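Local coordinates for hemerythrin HHE cation binding domain protein (Mycobacterium kansasii, PDB 6TYJ) that binds ferric iron or zinc ions inside a hemerythrin-like bundle of helices, while its cellular role remains to be established, at residues Val15-His20 against Asp121-Pro126; Ala42-Leu47 against Asp102-Phe107; Glu46-Leu51 against Lys161-Leu166; Asp85-Leu90 against Ala165-Leu170. One frame throughout, in Å; residues are numbered along the deposited sequence. Where two conformers were deposited one is given.

Contact 1: Val15-His20 against Asp121-Pro126. With ZN (zinc ion), chain B.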
loop_
_atom_site.group_PDB
_atom_site.type_symbol
_atom_site.label_atom_id
_atom_site.label_comp_id
_atom_site.label_asym_id
_atom_site.label_seq_id
_atom_site.Cartn_x
_atom_site.Cartn_y
_atom_site.Cartn_z
ATOM N N VAL A 15 5.511 11.865 2.198
ATOM C CA VAL A 15 5.533 10.538 2.801
ATOM C C VAL A 15 4.834 9.532 1.901
ATOM O O VAL A 15 5.352 8.442 1.642
ATOM C CB VAL A 15 4.895 10.560 4.202
ATOM C CG1 VAL A 15 4.665 9.124 4.692
ATOM C CG2 VAL A 15 5.784 11.280 5.155
ATOM N N LEU A 16 3.633 9.877 1.423
ATOM C CA LEU A 16 2.882 8.927 0.617
ATOM C C LEU A 16 3.521 8.749 -0.751
ATOM O O LEU A 16 3.592 7.627 -1.250
ATOM C CB LEU A 16 1.429 9.354 0.455
ATOM C CG LEU A 16 0.629 9.284 1.758
ATOM C CD1 LEU A 16 -0.728 9.847 1.480
ATOM C CD2 LEU A 16 0.540 7.835 2.210
ATOM N N LYS A 17 3.968 9.838 -1.380
ATOM C CA LYS A 17 4.582 9.685 -2.693
ATOM C C LYS A 17 5.863 8.878 -2.593
ATOM O O LYS A 17 6.134 8.010 -3.446
ATOM C CB LYS A 17 4.823 11.062 -3.326
ATOM C CG LYS A 17 3.520 11.733 -3.735
ATOM C CD LYS A 17 3.700 13.183 -4.186
ATOM C CE LYS A 17 4.126 13.253 -5.619
ATOM N NZ LYS A 17 4.535 14.646 -5.974
ATOM N N GLU A 18 6.678 9.141 -1.571
ATOM C CA GLU A 18 7.907 8.362 -1.442
ATOM C C GLU A 18 7.592 6.896 -1.186
ATOM O O GLU A 18 8.305 6.006 -1.665
ATOM C CB GLU A 18 8.781 8.933 -0.325
ATOM C CG GLU A 18 9.415 10.262 -0.688
ATOM C CD GLU A 18 10.168 10.894 0.463
ATOM O OE1 GLU A 18 10.660 10.149 1.337
ATOM O OE2 GLU A 18 10.263 12.142 0.493
ATOM N N HIS A 19 6.519 6.615 -0.448
ATOM C CA HIS A 19 6.207 5.214 -0.194
ATOM C C HIS A 19 5.613 4.533 -1.423
ATOM O O HIS A 19 5.852 3.333 -1.637
ATOM C CB HIS A 19 5.274 5.086 1.011
ATOM C CG HIS A 19 5.349 3.729 1.643
ATOM N ND1 HIS A 19 4.240 3.043 2.095
ATOM C CD2 HIS A 19 6.416 2.926 1.885
ATOM C CE1 HIS A 19 4.618 1.883 2.593
ATOM N NE2 HIS A 19 5.931 1.783 2.478
ATOM N N HIS A 20 4.873 5.278 -2.260
ATOM C CA HIS A 20 4.418 4.717 -3.536
ATOM C C HIS A 20 5.607 4.301 -4.400
ATOM O O HIS A 20 5.550 3.265 -5.071
ATOM C CB HIS A 20 3.547 5.714 -4.316
ATOM C CG HIS A 20 2.158 5.902 -3.765
ATOM N ND1 HIS A 20 1.403 7.022 -4.048
ATOM C CD2 HIS A 20 1.383 5.112 -2.985
ATOM C CE1 HIS A 20 0.239 6.938 -3.423
ATOM N NE2 HIS A 20 0.187 5.774 -2.801
ATOM N N ASP A 121 -6.168 12.470 -7.599
ATOM C CA ASP A 121 -7.369 12.961 -6.931
ATOM C C ASP A 121 -7.135 13.433 -5.507
ATOM O O ASP A 121 -7.876 14.291 -5.031
ATOM C CB ASP A 121 -8.429 11.852 -6.863
ATOM C CG ASP A 121 -9.037 11.519 -8.206
ATOM O OD1 ASP A 121 -8.809 12.268 -9.179
ATOM O OD2 ASP A 121 -9.754 10.498 -8.278
ATOM N N MET A 122 -6.152 12.861 -4.805
ATOM C CA MET A 122 -6.100 12.980 -3.346
ATOM C C MET A 122 -4.766 13.472 -2.801
ATOM O O MET A 122 -4.678 13.719 -1.588
ATOM C CB MET A 122 -6.447 11.635 -2.681
ATOM C CG MET A 122 -7.912 11.226 -2.830
ATOM S SD MET A 122 -9.008 12.246 -1.830
ATOM C CE MET A 122 -8.887 11.351 -0.294
ATOM N N ILE A 123 -3.752 13.640 -3.648
ATOM C CA ILE A 123 -2.443 14.186 -3.288
ATOM C C ILE A 123 -2.068 15.253 -4.310
ATOM O O ILE A 123 -1.752 14.910 -5.460
ATOM C CB ILE A 123 -1.362 13.091 -3.247
ATOM C CG1 ILE A 123 -1.726 11.982 -2.253
ATOM C CG2 ILE A 123 0.023 13.702 -2.942
ATOM C CD1 ILE A 123 -0.789 10.764 -2.344
ATOM N N PRO A 124 -2.081 16.559 -3.964
ATOM C CA PRO A 124 -2.447 17.133 -2.658
ATOM C C PRO A 124 -3.922 17.011 -2.368
ATOM O O PRO A 124 -4.680 16.546 -3.208
ATOM C CB PRO A 124 -2.064 18.613 -2.784
ATOM C CG PRO A 124 -1.256 18.722 -4.014
ATOM C CD PRO A 124 -1.662 17.596 -4.916
ATOM N N ALA A 125 -4.329 17.445 -1.172
ATOM C CA ALA A 125 -5.705 17.253 -0.767
ATOM C C ALA A 125 -6.662 17.954 -1.727
ATOM O O ALA A 125 -6.333 19.005 -2.301
ATOM C CB ALA A 125 -5.931 17.772 0.645
ATOM N N PRO A 126 -7.861 17.406 -1.897
ATOM C CA PRO A 126 -8.864 18.033 -2.764
ATOM C C PRO A 126 -9.289 19.400 -2.247
ATOM O O PRO A 126 -9.089 19.742 -1.065
ATOM C CB PRO A 126 -10.036 17.038 -2.729
ATOM C CG PRO A 126 -9.467 15.767 -2.291
ATOM C CD PRO A 126 -8.302 16.091 -1.397
HETATM ZN ZN ZN B . -1.307 5.124 -1.480
#
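I123 sends its delta carbon toward helix 12-32, where L16 and H20 receive it. CD1 of I123 lies 3.8 Å from L16 CB and 3.9 Å from L16 CD1, so one methyl rests where the leucine leaves its backbone and also against one of its branches. The same methyl stands 4.1 Å from H20 CE1, approaching the imidazole obliquely. With CG1 anti to the carbonyl carbon (chi1 -58°) and the chain then extended, I123 reaches across a gap of 8.4 Å between its CA and that of K17. This half is buried; Y62 and E118 adjoin it. The solvent side belongs to K17, which is exposed and meets I123 through two methylenes, CD at 3.9 Å and CG at 4.1 Å from I123 CG2, sliding past it in the opposite direction before a bend at chi3 (83°) carries NZ onward. H20 holds zinc through NE2 at 2.1 Å, alongside H54, E58, H114 and E118, and its ND1 is hydrogen-bonded to E119. One imidazole nitrogen on the metal and the other on a carboxylate fix the ring's rotation and probably increase electron donation to the zinc, while I123 adds an apolar methyl beside CE1.

Contact 2: Ala42-Leu47 against Asp102-Phe107; sequences ALFDEL and DEWNSF. With ZN (zinc ion), chain E.
W104, whose six-membered ring meets F44 and L47, has its indole NE1 hydrogen-bonded to S31 OG of helix 12-32, and its ring also takes a cation-pi contact from R40. These two anchors probably limit the rotation of the indole and help set the edge it offers to helix 38-65. L47 comes from the opposite direction and places CD2 near the plane of the indole, 3.8 Å from W104 CH2, so a methyl abuts a ring edge and does not lie over a face. The same CD2 stands 4.3 Å from F107 CE2, again at the rim of the ring, which puts one leucine branch in touch with two aromatic residues a helical turn apart. F44 slides past W104 and brings CE1 to 4.1 Å from W104 CZ3, the rings meeting obliquely. F44 and W104 both have CG anti to the backbone N (chi1 -176° and 164°), which swings their rings inward from backbones flanking the interface. On the outer side of helix 38-65, E46 OE2 binds a peripheral zinc ion at 2.5 Å, which a water also coordinates.

The helix axes of the two segments approach no closer than 14.7 Å and run in similar directions, 27° apart, too widely spaced for neighbouring helices. I30 of helix 12-32 and L87 of helix 70-91 pack against this group of side chains from the two intervening helices. Parallel, distant and bridged by long side chains, the pair is the diagonal of an up-down-up-down four-helix bundle, the hemerythrin fold.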
loop_
_atom_site.group_PDB
_atom_site.type_symbol
_atom_site.label_atom_id
_atom_site.label_comp_id
_atom_site.label_asym_id
_atom_site.label_seq_id
_atom_site.Cartn_x
_atom_site.Cartn_y
_atom_site.Cartn_z
ATOM N N ALA A 42 10.801 -13.886 -1.351
ATOM C CA ALA A 42 11.157 -12.918 -0.303
ATOM C C ALA A 42 10.682 -11.530 -0.673
ATOM O O ALA A 42 10.112 -10.822 0.162
ATOM C CB ALA A 42 12.664 -12.906 -0.052
ATOM N N LEU A 43 10.865 -11.138 -1.938
ATOM C CA LEU A 43 10.430 -9.816 -2.361
ATOM C C LEU A 43 8.922 -9.663 -2.222
ATOM O O LEU A 43 8.429 -8.590 -1.840
ATOM C CB LEU A 43 10.874 -9.592 -3.812
ATOM C CG LEU A 43 12.354 -9.251 -4.029
ATOM C CD1 LEU A 43 12.587 -9.392 -5.547
ATOM C CD2 LEU A 43 12.733 -7.842 -3.538
ATOM N N PHE A 44 8.166 -10.725 -2.511
ATOM C CA PHE A 44 6.723 -10.635 -2.365
ATOM C C PHE A 44 6.328 -10.438 -0.900
ATOM O O PHE A 44 5.438 -9.633 -0.613
ATOM C CB PHE A 44 6.048 -11.876 -2.933
ATOM C CG PHE A 44 4.557 -11.797 -2.903
ATOM C CD1 PHE A 44 3.898 -10.850 -3.663
ATOM C CD2 PHE A 44 3.810 -12.686 -2.125
ATOM C CE1 PHE A 44 2.494 -10.757 -3.624
ATOM C CE2 PHE A 44 2.410 -12.614 -2.109
ATOM C CZ PHE A 44 1.765 -11.656 -2.866
ATOM N N ASP A 45 6.968 -11.156 0.029
ATOM C CA ASP A 45 6.720 -10.887 1.452
ATOM C C ASP A 45 7.030 -9.439 1.799
ATOM O O ASP A 45 6.322 -8.816 2.617
ATOM C CB ASP A 45 7.574 -11.794 2.320
ATOM C CG ASP A 45 7.056 -13.212 2.404
ATOM O OD1 ASP A 45 5.910 -13.492 1.983
ATOM O OD2 ASP A 45 7.820 -14.045 2.925
ATOM N N GLU A 46 8.135 -8.902 1.260
ATOM C CA GLU A 46 8.490 -7.510 1.564
ATOM C C GLU A 46 7.409 -6.569 1.073
ATOM O O GLU A 46 7.040 -5.610 1.773
ATOM C CB GLU A 46 9.834 -7.156 0.917
ATOM C CG GLU A 46 11.004 -7.915 1.518
ATOM C CD GLU A 46 12.304 -7.674 0.770
ATOM O OE1 GLU A 46 12.660 -6.501 0.531
ATOM O OE2 GLU A 46 12.967 -8.668 0.426
ATOM N N LEU A 47 6.851 -6.859 -0.110
ATOM C CA LEU A 47 5.749 -6.054 -0.642
ATOM C C LEU A 47 4.522 -6.131 0.255
ATOM O O LEU A 47 3.873 -5.106 0.513
ATOM C CB LEU A 47 5.401 -6.516 -2.063
ATOM C CG LEU A 47 4.164 -5.835 -2.684
ATOM C CD1 LEU A 47 4.343 -4.306 -2.758
ATOM C CD2 LEU A 47 3.923 -6.397 -4.102
ATOM N N ASP A 102 0.221 -14.365 -15.179
ATOM C CA ASP A 102 -0.975 -13.594 -15.517
ATOM C C ASP A 102 -1.627 -13.003 -14.273
ATOM O O ASP A 102 -2.048 -11.844 -14.279
ATOM C CB ASP A 102 -1.982 -14.465 -16.259
ATOM C CG ASP A 102 -1.707 -14.542 -17.724
ATOM O OD1 ASP A 102 -0.789 -13.844 -18.201
ATOM O OD2 ASP A 102 -2.422 -15.307 -18.393
ATOM N N GLU A 103 -1.726 -13.790 -13.191
ATOM C CA GLU A 103 -2.325 -13.263 -11.967
ATOM C C GLU A 103 -1.461 -12.171 -11.353
ATOM O O GLU A 103 -1.987 -11.161 -10.865
ATOM C CB GLU A 103 -2.554 -14.391 -10.961
ATOM C CG GLU A 103 -3.553 -15.464 -11.418
ATOM C CD GLU A 103 -4.958 -14.922 -11.672
ATOM O OE1 GLU A 103 -5.301 -13.819 -11.186
ATOM O OE2 GLU A 103 -5.727 -15.601 -12.378
ATOM N N TRP A 104 -0.139 -12.350 -11.365
ATOM C CA TRP A 104 0.734 -11.309 -10.830
ATOM C C TRP A 104 0.551 -10.007 -11.604
ATOM O O TRP A 104 0.418 -8.930 -11.009
ATOM C CB TRP A 104 2.200 -11.757 -10.871
ATOM C CG TRP A 104 3.125 -10.583 -10.699
ATOM C CD1 TRP A 104 3.901 -10.007 -11.647
ATOM C CD2 TRP A 104 3.281 -9.796 -9.515
ATOM N NE1 TRP A 104 4.570 -8.917 -11.123
ATOM C CE2 TRP A 104 4.206 -8.776 -9.811
ATOM C CE3 TRP A 104 2.751 -9.876 -8.220
ATOM C CZ2 TRP A 104 4.607 -7.829 -8.876
ATOM C CZ3 TRP A 104 3.142 -8.925 -7.283
ATOM C CH2 TRP A 104 4.064 -7.920 -7.619
ATOM N N ASN A 105 0.494 -10.090 -12.931
ATOM C CA ASN A 105 0.331 -8.873 -13.725
ATOM C C ASN A 105 -1.008 -8.203 -13.450
ATOM O O ASN A 105 -1.084 -6.973 -13.387
ATOM C CB ASN A 105 0.487 -9.189 -15.213
ATOM C CG ASN A 105 1.926 -9.428 -15.593
ATOM O OD1 ASN A 105 2.835 -8.837 -15.007
ATOM N ND2 ASN A 105 2.151 -10.285 -16.590
ATOM N N SER A 106 -2.074 -8.994 -13.293
ATOM C CA SER A 106 -3.376 -8.428 -12.966
ATOM C C SER A 106 -3.331 -7.713 -11.621
ATOM O O SER A 106 -3.915 -6.636 -11.463
ATOM C CB SER A 106 -4.445 -9.523 -12.965
ATOM O OG SER A 106 -4.674 -10.011 -14.285
ATOM N N PHE A 107 -2.644 -8.294 -10.646
ATOM C CA PHE A 107 -2.516 -7.634 -9.352
ATOM C C PHE A 107 -1.675 -6.366 -9.455
ATOM O O PHE A 107 -2.059 -5.306 -8.923
ATOM C CB PHE A 107 -1.906 -8.592 -8.332
ATOM C CG PHE A 107 -1.654 -7.950 -7.000
ATOM C CD1 PHE A 107 -2.712 -7.625 -6.164
ATOM C CD2 PHE A 107 -0.359 -7.653 -6.597
ATOM C CE1 PHE A 107 -2.489 -7.041 -4.946
ATOM C CE2 PHE A 107 -0.122 -7.046 -5.378
ATOM C CZ PHE A 107 -1.186 -6.736 -4.547
HETATM ZN ZN ZN E . 14.981 -7.803 -0.851
HETATM O O HOH W 1 16.451 -6.774 -2.567
#

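Contact 3: Glu46-Leu51 against Lys161-Leu166; sequences ELLIEL and KGRAAL. With ZN (zinc ion), chain E.
R163 and L166 are the residues of 161-166 that reach helix 38-65, where L48 receives both. Just before them, G162 occupies the N-cap position with a positive phi of 102°, a conformation suited to glycine; here the chain leaves helix 133-161 and turns into the short helix 163-168. G162 O accepts a hydrogen bond from L166 N at 3.2 Å, which closes the first turn of the new helix.

R163 follows with its aliphatic portion. Its CG is 3.6 Å from L48 CD1 and its CD 3.9 Å from the same methyl, the two side chains crossing at a slant. CG of R163 is anti to the backbone N (chi1 -168°), which lays this part of the chain along L48; the bend at chi3 then takes the guanidinium end past the contact, where F44, D45 and L91 adjoin the side chain. The contact therefore draws on the methylenes of the arginine and not on its charge.

The short helix packs outside the four-helix hemerythrin bundle on helix 38-65, with L87 of helix 70-91 beside L48 and helix 133-161 beside I49. One turn after R163, L166 points its CD2 at the root of L48, 3.7 Å from CB, so L48 is touched near its backbone by one residue and at a terminal methyl by the other. The same CD2 lies 4.1 Å from I49 CG1 in the conformer considered, one of two modelled for the isoleucine, a contact that is therefore less certain. A154 of helix 133-161 and D52 also border L166.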
loop_
_atom_site.group_PDB
_atom_site.type_symbol
_atom_site.label_atom_id
_atom_site.label_comp_id
_atom_site.label_asym_id
_atom_site.label_seq_id
_atom_site.Cartn_x
_atom_site.Cartn_y
_atom_site.Cartn_z
ATOM N N GLU A 46 8.135 -8.902 1.260
ATOM C CA GLU A 46 8.490 -7.510 1.564
ATOM C C GLU A 46 7.409 -6.569 1.073
ATOM O O GLU A 46 7.040 -5.610 1.773
ATOM C CB GLU A 46 9.834 -7.156 0.917
ATOM C CG GLU A 46 11.004 -7.915 1.518
ATOM C CD GLU A 46 12.304 -7.674 0.770
ATOM O OE1 GLU A 46 12.660 -6.501 0.531
ATOM O OE2 GLU A 46 12.967 -8.668 0.426
ATOM N N LEU A 47 6.851 -6.859 -0.110
ATOM C CA LEU A 47 5.749 -6.054 -0.642
ATOM C C LEU A 47 4.522 -6.131 0.255
ATOM O O LEU A 47 3.873 -5.106 0.513
ATOM C CB LEU A 47 5.401 -6.516 -2.063
ATOM C CG LEU A 47 4.164 -5.835 -2.684
ATOM C CD1 LEU A 47 4.343 -4.306 -2.758
ATOM C CD2 LEU A 47 3.923 -6.397 -4.102
ATOM N N LEU A 48 4.199 -7.327 0.757
ATOM C CA LEU A 48 3.031 -7.458 1.625
ATOM C C LEU A 48 3.207 -6.604 2.875
ATOM O O LEU A 48 2.236 -6.009 3.361
ATOM C CB LEU A 48 2.798 -8.923 2.007
ATOM C CG LEU A 48 2.346 -9.902 0.905
ATOM C CD1 LEU A 48 2.266 -11.328 1.427
ATOM C CD2 LEU A 48 1.017 -9.440 0.261
ATOM N N ILE A 49 4.417 -6.587 3.450
ATOM C CA ILE A 49 4.670 -5.753 4.634
ATOM C C ILE A 49 4.423 -4.285 4.311
ATOM O O ILE A 49 3.696 -3.574 5.034
ATOM C CB ILE A 49 6.103 -5.990 5.145
ATOM C CG1 ILE A 49 6.241 -7.414 5.708
ATOM C CG2 ILE A 49 6.522 -4.906 6.150
ATOM C CD1 ILE A 49 7.658 -7.829 5.974
ATOM N N GLU A 50 5.029 -3.792 3.224
ATOM C CA GLU A 50 4.891 -2.384 2.878
ATOM C C GLU A 50 3.452 -2.053 2.524
ATOM O O GLU A 50 2.963 -0.974 2.862
ATOM C CB GLU A 50 5.848 -2.015 1.721
ATOM C CG GLU A 50 7.327 -2.182 2.105
ATOM C CD GLU A 50 7.690 -1.500 3.410
ATOM O OE1 GLU A 50 7.415 -0.291 3.556
ATOM O OE2 GLU A 50 8.287 -2.176 4.277
ATOM N N LEU A 51 2.750 -2.974 1.856
ATOM C CA LEU A 51 1.355 -2.727 1.502
ATOM C C LEU A 51 0.488 -2.625 2.750
ATOM O O LEU A 51 -0.334 -1.712 2.864
ATOM C CB LEU A 51 0.837 -3.830 0.573
ATOM C CG LEU A 51 -0.638 -3.795 0.162
ATOM C CD1 LEU A 51 -1.036 -2.409 -0.327
ATOM C CD2 LEU A 51 -0.948 -4.851 -0.909
ATOM N N LYS A 161 3.380 -15.409 13.183
ATOM C CA LYS A 161 2.117 -16.016 12.791
ATOM C C LYS A 161 2.010 -16.366 11.309
ATOM O O LYS A 161 1.076 -17.090 10.935
ATOM C CB LYS A 161 0.946 -15.101 13.170
ATOM N N GLY A 162 2.908 -15.878 10.459
ATOM C CA GLY A 162 3.009 -16.339 9.088
ATOM C C GLY A 162 2.375 -15.390 8.083
ATOM O O GLY A 162 1.709 -14.405 8.420
ATOM N N ARG A 163 2.589 -15.727 6.810
ATOM C CA ARG A 163 2.123 -14.880 5.719
ATOM C C ARG A 163 0.603 -14.800 5.687
ATOM O O ARG A 163 0.038 -13.755 5.354
ATOM C CB ARG A 163 2.659 -15.417 4.388
ATOM C CG ARG A 163 2.485 -14.471 3.226
ATOM C CD ARG A 163 2.836 -15.141 1.899
ATOM N NE ARG A 163 1.745 -15.998 1.454
ATOM C CZ ARG A 163 1.621 -16.449 0.208
ATOM N NH1 ARG A 163 2.515 -16.104 -0.710
ATOM N NH2 ARG A 163 0.596 -17.224 -0.125
ATOM N N ALA A 164 -0.075 -15.913 5.982
ATOM C CA ALA A 164 -1.534 -15.914 5.999
ATOM C C ALA A 164 -2.062 -14.895 6.992
ATOM O O ALA A 164 -3.008 -14.157 6.695
ATOM C CB ALA A 164 -2.058 -17.306 6.345
ATOM N N ALA A 165 -1.442 -14.834 8.174
ATOM C CA ALA A 165 -1.891 -13.910 9.209
ATOM C C ALA A 165 -1.659 -12.466 8.793
ATOM O O ALA A 165 -2.452 -11.576 9.129
ATOM C CB ALA A 165 -1.171 -14.214 10.520
ATOM N N LEU A 166 -0.568 -12.214 8.076
ATOM C CA LEU A 166 -0.296 -10.876 7.571
ATOM C C LEU A 166 -1.305 -10.475 6.500
ATOM O O LEU A 166 -1.680 -9.301 6.400
ATOM C CB LEU A 166 1.128 -10.816 7.031
ATOM C CG LEU A 166 1.617 -9.504 6.425
ATOM C CD1 LEU A 166 1.823 -8.486 7.540
ATOM C CD2 LEU A 166 2.885 -9.716 5.631
HETATM ZN ZN ZN E . 14.981 -7.803 -0.851
HETATM O O HOH W 1 16.451 -6.774 -2.567
#

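Contact 4: Asp85-Leu90 against Ala165-Leu170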
loop_
_atom_site.group_PDB
_atom_site.type_symbol
_atom_site.label_atom_id
_atom_site.label_comp_id
_atom_site.label_asym_id
_atom_site.label_seq_id
_atom_site.Cartn_x
_atom_site.Cartn_y
_atom_site.Cartn_z
ATOM N N ASP A 85 -9.026 -7.360 -2.734
ATOM C CA ASP A 85 -9.749 -8.423 -3.426
ATOM C C ASP A 85 -8.868 -9.073 -4.480
ATOM O O ASP A 85 -8.918 -10.296 -4.678
ATOM C CB ASP A 85 -11.022 -7.880 -4.078
ATOM C CG ASP A 85 -12.202 -7.855 -3.128
ATOM O OD1 ASP A 85 -12.007 -8.149 -1.927
ATOM O OD2 ASP A 85 -13.325 -7.547 -3.590
ATOM N N GLN A 86 -8.076 -8.271 -5.190
ATOM C CA GLN A 86 -7.214 -8.855 -6.214
ATOM C C GLN A 86 -6.081 -9.642 -5.578
ATOM O O GLN A 86 -5.638 -10.650 -6.127
ATOM C CB GLN A 86 -6.656 -7.765 -7.126
ATOM C CG GLN A 86 -5.980 -8.276 -8.386
ATOM C CD GLN A 86 -6.949 -8.923 -9.375
ATOM O OE1 GLN A 86 -8.016 -8.373 -9.682
ATOM N NE2 GLN A 86 -6.581 -10.093 -9.876
ATOM N N LEU A 87 -5.575 -9.175 -4.435
ATOM C CA LEU A 87 -4.544 -9.926 -3.736
ATOM C C LEU A 87 -5.061 -11.301 -3.342
ATOM O O LEU A 87 -4.331 -12.298 -3.433
ATOM C CB LEU A 87 -4.067 -9.146 -2.501
ATOM C CG LEU A 87 -3.042 -9.897 -1.639
ATOM C CD1 LEU A 87 -1.784 -10.259 -2.409
ATOM C CD2 LEU A 87 -2.704 -9.065 -0.387
ATOM N N SER A 88 -6.331 -11.381 -2.916
ATOM C CA SER A 88 -6.913 -12.683 -2.586
ATOM C C SER A 88 -6.922 -13.618 -3.794
ATOM O O SER A 88 -6.654 -14.819 -3.665
ATOM C CB SER A 88 -8.330 -12.503 -2.040
ATOM O OG SER A 88 -8.275 -11.797 -0.816
ATOM N N VAL A 89 -7.249 -13.092 -4.972
ATOM C CA VAL A 89 -7.211 -13.923 -6.172
ATOM C C VAL A 89 -5.785 -14.363 -6.471
ATOM O O VAL A 89 -5.546 -15.524 -6.839
ATOM C CB VAL A 89 -7.832 -13.178 -7.365
ATOM C CG1 VAL A 89 -7.765 -14.046 -8.624
ATOM C CG2 VAL A 89 -9.274 -12.804 -7.054
ATOM N N LEU A 90 -4.823 -13.446 -6.331
ATOM C CA LEU A 90 -3.425 -13.764 -6.626
ATOM C C LEU A 90 -2.938 -14.916 -5.763
ATOM O O LEU A 90 -2.297 -15.853 -6.254
ATOM C CB LEU A 90 -2.543 -12.527 -6.400
ATOM C CG LEU A 90 -1.027 -12.754 -6.479
ATOM C CD1 LEU A 90 -0.647 -13.295 -7.874
ATOM C CD2 LEU A 90 -0.320 -11.458 -6.203
ATOM N N ALA A 165 -1.442 -14.834 8.174
ATOM C CA ALA A 165 -1.891 -13.910 9.209
ATOM C C ALA A 165 -1.659 -12.466 8.793
ATOM O O ALA A 165 -2.452 -11.576 9.129
ATOM C CB ALA A 165 -1.171 -14.214 10.520
ATOM N N LEU A 166 -0.568 -12.214 8.076
ATOM C CA LEU A 166 -0.296 -10.876 7.571
ATOM C C LEU A 166 -1.305 -10.475 6.500
ATOM O O LEU A 166 -1.680 -9.301 6.400
ATOM C CB LEU A 166 1.128 -10.816 7.031
ATOM C CG LEU A 166 1.617 -9.504 6.425
ATOM C CD1 LEU A 166 1.823 -8.486 7.540
ATOM C CD2 LEU A 166 2.885 -9.716 5.631
ATOM N N VAL A 167 -1.753 -11.433 5.687
ATOM C CA VAL A 167 -2.737 -11.115 4.655
ATOM C C VAL A 167 -4.099 -10.840 5.282
ATOM O O VAL A 167 -4.823 -9.931 4.856
ATOM C CB VAL A 167 -2.799 -12.248 3.614
ATOM C CG1 VAL A 167 -3.932 -12.010 2.610
ATOM C CG2 VAL A 167 -1.461 -12.373 2.889
ATOM N N ARG A 168 -4.468 -11.611 6.309
ATOM C CA ARG A 168 -5.756 -11.409 6.970
ATOM C C ARG A 168 -5.864 -10.042 7.631
ATOM O O ARG A 168 -6.982 -9.569 7.867
ATOM C CB ARG A 168 -5.998 -12.499 8.019
ATOM C CG ARG A 168 -6.372 -13.866 7.449
ATOM C CD ARG A 168 -6.857 -14.811 8.553
ATOM N NE ARG A 168 -5.806 -15.124 9.521
ATOM C CZ ARG A 168 -5.035 -16.206 9.463
ATOM N NH1 ARG A 168 -5.195 -17.089 8.484
ATOM N NH2 ARG A 168 -4.101 -16.406 10.387
ATOM N N SER A 169 -4.740 -9.393 7.929
ATOM C CA SER A 169 -4.781 -8.127 8.652
ATOM C C SER A 169 -5.031 -6.923 7.745
ATOM O O SER A 169 -5.414 -5.860 8.248
ATOM C CB SER A 169 -3.477 -7.926 9.431
ATOM O OG SER A 169 -2.430 -7.524 8.571
ATOM N N LEU A 170 -4.832 -7.061 6.436
ATOM C CA LEU A 170 -5.043 -5.956 5.502
ATOM C C LEU A 170 -6.476 -5.437 5.528
ATOM O O LEU A 170 -7.409 -6.181 5.822
ATOM C CB LEU A 170 -4.692 -6.386 4.081
ATOM C CG LEU A 170 -3.281 -6.092 3.572
ATOM C CD1 LEU A 170 -2.258 -6.943 4.296
ATOM C CD2 LEU A 170 -3.223 -6.323 2.070
ATOM O OXT LEU A 170 -6.736 -4.267 5.236
#
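The C-terminal tail of the chain closes against helix 70-91 of the bundle, where L87 faces V167 and L170. The leucines meet methyl to methyl, L87 CD2 lying 3.7 Å from L170 CD2, and their side chains cross at about a right angle. V167 stands farther off, its CG1 4.4 Å from the same L87 CD2, so a single branch of L87 serves both partners. That branch is put forward by a first torsion with CG anti to the backbone N (chi1 176°). L170 has a chi1 of -94°, displaced from a staggered value, yet its CD2 still turns toward the helix.

Helix 70-91 is one of the four helices of the hemerythrin bundle, and here the tail approaches the flank of that bundle. L87 looks out to the tail and is also packed by F107 of helix 100-121 and by L48 of helix 38-65, which ties it to the apolar interior. L87 is buried, whereas the partly exposed V167 and L170 supply the solvent-facing side, with the closest approach at L170.

Bonds within the tail help to shape it. S169 OG donates to L166 O at 2.9 Å; the angle at the carbonyl oxygen is 127° and the hydroxyl sits tilted from the carbonyl plane. Next in sequence, L170 N donates to V167 O at 3.3 Å. The side chain of L170 lies about 8 Å from a bound zinc ion and from the side chains of the metal ligands H80 and D59, and takes no part in the site.

Overall arrangement
Contacts 1, 2 and 3 are largely buried, whereas contact 4 is only partly so. Contact 1 lies on the opposite side of the chain's centre from contact 3, about 23 Å away between centres, and is the one that includes a ligand of the interior metal cluster; H19 NE2 and E50 OE1 nevertheless bring the two together at 2.8 Å, a probable hydrogen bond. Contacts 2 and 3 share helix 38-65, contacts 3 and 4 helix 163-168, and all three are mutually touching apolar groups: aromatic and aliphatic side chains across the bundle diagonal in contact 2, aliphatic beneath the C-terminal helix in contacts 3 and 4. L48 CD2 and L87 CD2, 3.8 Å apart, join contacts 3 and 4.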